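Local atomic coordinates of protein CsuE (PDB entry 6FJY), a protein that probably serves as the tip adhesin of the archaic chaperone-usher Csu pili, with which Acinetobacter baumannii attaches to surfaces and forms biofilms. Residues D[202-216]-D[278-290]. Residues are numbered along the deposited sequence; the frame is centred on the assembly and turned at random.
Sequences VQSSMGIRCSVNTPY and VTQQNYVFTTKIV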
# COMPACT_ATOMS: atom_id res chain seq x y z
N VAL D 202 16.18 -0.19 -32.80
CA VAL D 202 15.35 -1.23 -32.21
C VAL D 202 14.11 -0.57 -31.61
O VAL D 202 14.23 0.32 -30.76
CB VAL D 202 16.11 -2.03 -31.13
CG1 VAL D 202 15.22 -3.12 -30.54
CG2 VAL D 202 17.42 -2.59 -31.67
N GLN D 203 12.94 -1.01 -32.06
CA GLN D 203 11.68 -0.61 -31.43
C GLN D 203 11.33 -1.68 -30.40
O GLN D 203 11.15 -2.85 -30.74
CB GLN D 203 10.58 -0.43 -32.47
CG GLN D 203 9.33 0.28 -31.94
CD GLN D 203 8.24 0.47 -32.99
OE1 GLN D 203 7.14 -0.08 -32.87
NE2 GLN D 203 8.54 1.25 -34.02
N SER D 204 11.25 -1.28 -29.12
CA SER D 204 10.80 -2.16 -28.05
C SER D 204 9.65 -1.51 -27.29
O SER D 204 9.00 -0.59 -27.80
CB SER D 204 11.96 -2.49 -27.10
OG SER D 204 11.55 -3.36 -26.06
N SER D 205 9.38 -1.99 -26.07
CA SER D 205 8.27 -1.46 -25.30
C SER D 205 8.47 -1.78 -23.82
O SER D 205 9.22 -2.68 -23.46
CB SER D 205 6.93 -2.02 -25.80
OG SER D 205 6.80 -3.41 -25.56
N MET D 206 7.78 -1.01 -22.99
CA MET D 206 7.65 -1.26 -21.56
C MET D 206 6.18 -1.46 -21.24
O MET D 206 5.30 -0.91 -21.91
CB MET D 206 8.23 -0.10 -20.72
CG MET D 206 9.73 0.06 -20.82
SD MET D 206 10.31 1.54 -20.04
CE MET D 206 9.25 1.50 -18.64
N GLY D 207 5.91 -2.26 -20.21
CA GLY D 207 4.55 -2.54 -19.80
C GLY D 207 4.31 -2.27 -18.33
O GLY D 207 5.08 -2.72 -17.48
N ILE D 208 3.24 -1.54 -18.02
CA ILE D 208 2.88 -1.22 -16.64
C ILE D 208 1.42 -1.59 -16.41
O ILE D 208 0.52 -1.05 -17.07
CB ILE D 208 3.13 0.25 -16.30
CG1 ILE D 208 4.62 0.56 -16.49
CG2 ILE D 208 2.69 0.55 -14.87
CD1 ILE D 208 5.02 1.96 -16.15
N ARG D 209 1.18 -2.50 -15.47
CA ARG D 209 -0.16 -2.94 -15.09
C ARG D 209 -0.49 -2.32 -13.74
O ARG D 209 0.16 -2.61 -12.74
CB ARG D 209 -0.23 -4.47 -15.02
CG ARG D 209 0.17 -5.15 -16.33
CD ARG D 209 0.21 -6.67 -16.20
NE ARG D 209 -0.98 -7.17 -15.52
CZ ARG D 209 -0.97 -7.87 -14.39
NH1 ARG D 209 0.19 -8.18 -13.81
NH2 ARG D 209 -2.11 -8.28 -13.85
N CYS D 210 -1.51 -1.46 -13.74
CA CYS D 210 -1.89 -0.68 -12.57
C CYS D 210 -3.38 -0.87 -12.30
O CYS D 210 -4.16 -1.18 -13.20
CB CYS D 210 -1.57 0.82 -12.77
SG CYS D 210 0.14 1.33 -12.59
N SER D 211 -3.75 -0.69 -11.04
CA SER D 211 -5.16 -0.59 -10.69
C SER D 211 -5.76 0.69 -11.30
O SER D 211 -5.04 1.57 -11.78
CB SER D 211 -5.34 -0.60 -9.18
OG SER D 211 -4.32 0.17 -8.57
N VAL D 212 -7.09 0.77 -11.30
CA VAL D 212 -7.74 1.95 -11.86
C VAL D 212 -7.32 3.19 -11.08
O VAL D 212 -6.87 3.12 -9.92
CB VAL D 212 -9.28 1.84 -11.89
CG1 VAL D 212 -9.71 0.81 -12.93
CG2 VAL D 212 -9.81 1.49 -10.53
N ASN D 213 -7.46 4.35 -11.72
CA ASN D 213 -6.86 5.61 -11.27
C ASN D 213 -5.36 5.36 -11.19
O ASN D 213 -4.78 4.89 -12.19
CB ASN D 213 -7.54 6.06 -10.00
CG ASN D 213 -9.04 6.01 -10.11
OD1 ASN D 213 -9.73 5.46 -9.25
ND2 ASN D 213 -9.57 6.55 -11.21
N THR D 214 -4.71 5.62 -10.06
CA THR D 214 -3.28 5.35 -9.89
C THR D 214 -2.46 5.94 -11.03
O THR D 214 -1.89 5.21 -11.84
CB THR D 214 -2.99 3.86 -9.80
OG1 THR D 214 -4.05 3.21 -9.08
CG2 THR D 214 -1.68 3.64 -9.07
N PRO D 215 -2.40 7.26 -11.13
CA PRO D 215 -1.59 7.87 -12.18
C PRO D 215 -0.13 7.84 -11.78
O PRO D 215 0.22 7.69 -10.61
CB PRO D 215 -2.12 9.31 -12.23
CG PRO D 215 -2.50 9.57 -10.79
CD PRO D 215 -2.94 8.25 -10.18
N TYR D 216 0.73 8.03 -12.78
CA TYR D 216 2.16 8.05 -12.55
C TYR D 216 2.85 8.67 -13.75
O TYR D 216 2.27 8.77 -14.84
CB TYR D 216 2.74 6.65 -12.31
CG TYR D 216 2.40 5.70 -13.43
CD1 TYR D 216 1.23 4.96 -13.39
CD2 TYR D 216 3.24 5.56 -14.53
CE1 TYR D 216 0.90 4.10 -14.40
CE2 TYR D 216 2.91 4.69 -15.56
CZ TYR D 216 1.73 3.96 -15.48
OH TYR D 216 1.37 3.10 -16.47
N VAL D 278 -8.31 -3.65 -13.45
CA VAL D 278 -6.89 -3.62 -13.79
C VAL D 278 -6.65 -2.99 -15.15
O VAL D 278 -7.16 -3.46 -16.17
CB VAL D 278 -6.28 -5.04 -13.77
CG1 VAL D 278 -7.25 -6.04 -14.38
CG2 VAL D 278 -4.95 -5.06 -14.54
N THR D 279 -5.85 -1.92 -15.18
CA THR D 279 -5.49 -1.26 -16.42
C THR D 279 -4.00 -1.41 -16.68
O THR D 279 -3.17 -1.25 -15.78
CB THR D 279 -5.85 0.23 -16.39
OG1 THR D 279 -5.20 0.89 -17.48
CG2 THR D 279 -5.42 0.87 -15.10
N GLN D 280 -3.66 -1.74 -17.93
CA GLN D 280 -2.28 -1.94 -18.35
C GLN D 280 -1.90 -0.85 -19.34
O GLN D 280 -2.62 -0.59 -20.30
CB GLN D 280 -2.11 -3.33 -18.98
CG GLN D 280 -0.71 -3.62 -19.53
CD GLN D 280 -0.71 -4.80 -20.51
OE1 GLN D 280 0.24 -4.99 -21.26
NE2 GLN D 280 -1.78 -5.58 -20.49
N GLN D 281 -0.76 -0.19 -19.08
CA GLN D 281 -0.17 0.75 -20.02
C GLN D 281 1.05 0.13 -20.68
O GLN D 281 1.85 -0.54 -20.02
CB GLN D 281 0.26 2.06 -19.34
CG GLN D 281 -0.86 2.92 -18.81
CD GLN D 281 -1.37 2.45 -17.47
OE1 GLN D 281 -0.59 2.01 -16.61
NE2 GLN D 281 -2.67 2.53 -17.28
N ASN D 282 1.20 0.38 -21.97
CA ASN D 282 2.40 0.02 -22.70
C ASN D 282 3.02 1.26 -23.33
O ASN D 282 2.33 2.22 -23.67
CB ASN D 282 2.10 -1.04 -23.76
CG ASN D 282 1.93 -2.41 -23.15
OD1 ASN D 282 2.90 -3.13 -22.92
ND2 ASN D 282 0.68 -2.78 -22.86
N TYR D 283 4.35 1.26 -23.44
CA TYR D 283 5.11 2.41 -23.92
C TYR D 283 6.09 1.92 -24.98
O TYR D 283 7.13 1.34 -24.66
CB TYR D 283 5.84 3.12 -22.78
CG TYR D 283 4.94 3.60 -21.67
CD1 TYR D 283 4.53 2.72 -20.66
CD2 TYR D 283 4.52 4.92 -21.60
CE1 TYR D 283 3.70 3.16 -19.63
CE2 TYR D 283 3.70 5.37 -20.59
CZ TYR D 283 3.29 4.48 -19.60
OH TYR D 283 2.47 4.92 -18.59
N VAL D 284 5.76 2.16 -26.24
CA VAL D 284 6.63 1.83 -27.35
C VAL D 284 7.73 2.87 -27.44
O VAL D 284 7.49 4.07 -27.22
CB VAL D 284 5.83 1.72 -28.67
CG1 VAL D 284 6.75 1.49 -29.86
CG2 VAL D 284 4.82 0.60 -28.56
N PHE D 285 8.95 2.43 -27.74
CA PHE D 285 10.08 3.33 -27.77
C PHE D 285 11.14 2.76 -28.71
O PHE D 285 11.19 1.56 -28.98
CB PHE D 285 10.66 3.58 -26.37
CG PHE D 285 11.31 2.38 -25.74
CD1 PHE D 285 10.56 1.48 -24.99
CD2 PHE D 285 12.68 2.17 -25.85
CE1 PHE D 285 11.17 0.39 -24.39
CE2 PHE D 285 13.29 1.08 -25.25
CZ PHE D 285 12.53 0.18 -24.52
N THR D 286 12.00 3.66 -29.19
CA THR D 286 13.01 3.33 -30.17
C THR D 286 14.37 3.72 -29.64
O THR D 286 14.56 4.85 -29.18
CB THR D 286 12.74 4.03 -31.50
OG1 THR D 286 11.49 3.58 -32.03
CG2 THR D 286 13.84 3.73 -32.48
N THR D 287 15.30 2.77 -29.67
CA THR D 287 16.67 2.97 -29.23
C THR D 287 17.54 3.08 -30.48
O THR D 287 17.68 2.11 -31.23
CB THR D 287 17.12 1.82 -28.33
OG1 THR D 287 16.11 1.57 -27.34
CG2 THR D 287 18.42 2.15 -27.63
N LYS D 288 18.11 4.26 -30.71
CA LYS D 288 18.91 4.55 -31.89
C LYS D 288 20.35 4.84 -31.52
O LYS D 288 20.65 5.28 -30.40
CB LYS D 288 18.35 5.76 -32.66
CG LYS D 288 16.91 5.65 -33.14
CD LYS D 288 16.39 7.02 -33.63
CE LYS D 288 14.90 6.96 -34.00
NZ LYS D 288 14.33 8.28 -34.39
N ILE D 289 21.25 4.61 -32.48
CA ILE D 289 22.66 4.95 -32.37
C ILE D 289 22.89 6.34 -32.97
O ILE D 289 22.10 6.82 -33.79
CB ILE D 289 23.55 3.89 -33.06
CG1 ILE D 289 23.22 2.49 -32.54
CG2 ILE D 289 25.03 4.17 -32.85
CD1 ILE D 289 23.85 2.17 -31.20
N VAL D 290 23.97 6.99 -32.54
CA VAL D 290 24.40 8.28 -33.08
C VAL D 290 25.92 8.36 -32.95
O VAL D 290 26.52 7.78 -32.04
CB VAL D 290 23.70 9.45 -32.34
CG1 VAL D 290 23.55 9.14 -30.86
CG2 VAL D 290 24.45 10.77 -32.55
O HOH W 1 5.65 -4.11 -23.43
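Met206 and Phe285 meet on the inner face of an antiparallel strand pair in an Ig-like beta sandwich. Strands 202-210 and 279-289 run side by side with ten backbone hydrogen bonds, two at each hydrogen-bonded pair from Val202-Thr287 to Cys210-Thr279.

Phe285 leans back over the partner strand. Its CG sits between the backbone N and carbonyl carbon (chi1 68°), which lays one ring face over Ser204 CA. Phe285 CZ is 3.8 Å from Ser204 CB. Met206 CG comes within 3.9 Å of Phe285 CE1, and its sulfur makes an oblique Met-aromatic contact, SD lying 5.3 Å from the ring centroid. Next along this face, Ile208 CD1 packs 3.9 Å from Tyr283 CE1.

The other face is more polar. Gln203 CG stands anti to its backbone nitrogen (chi1 -167°), 3.5 Å from Val284 CG1, and the extended chain beyond it carries OE1 past the same methyl. Arg209 CG rests against Gln280 CG, while its guanidinium forms a salt bridge with Glu21 through NH2. A water links Ser205 OG to Asn282 OD1. That Asn282 amide is held within its own strand: ND2 donates to Gln280 OE1 at 2.8 Å, nearly straight at 164°.

Farther out, strand 242-249 borders 279-289. The turn after 202-210 packs Thr214 on Ile8 of the chaperone CsuC. Strand 167-184 flanks 202-210, and a disulfide joins Cys181 SG to Cys210 SG.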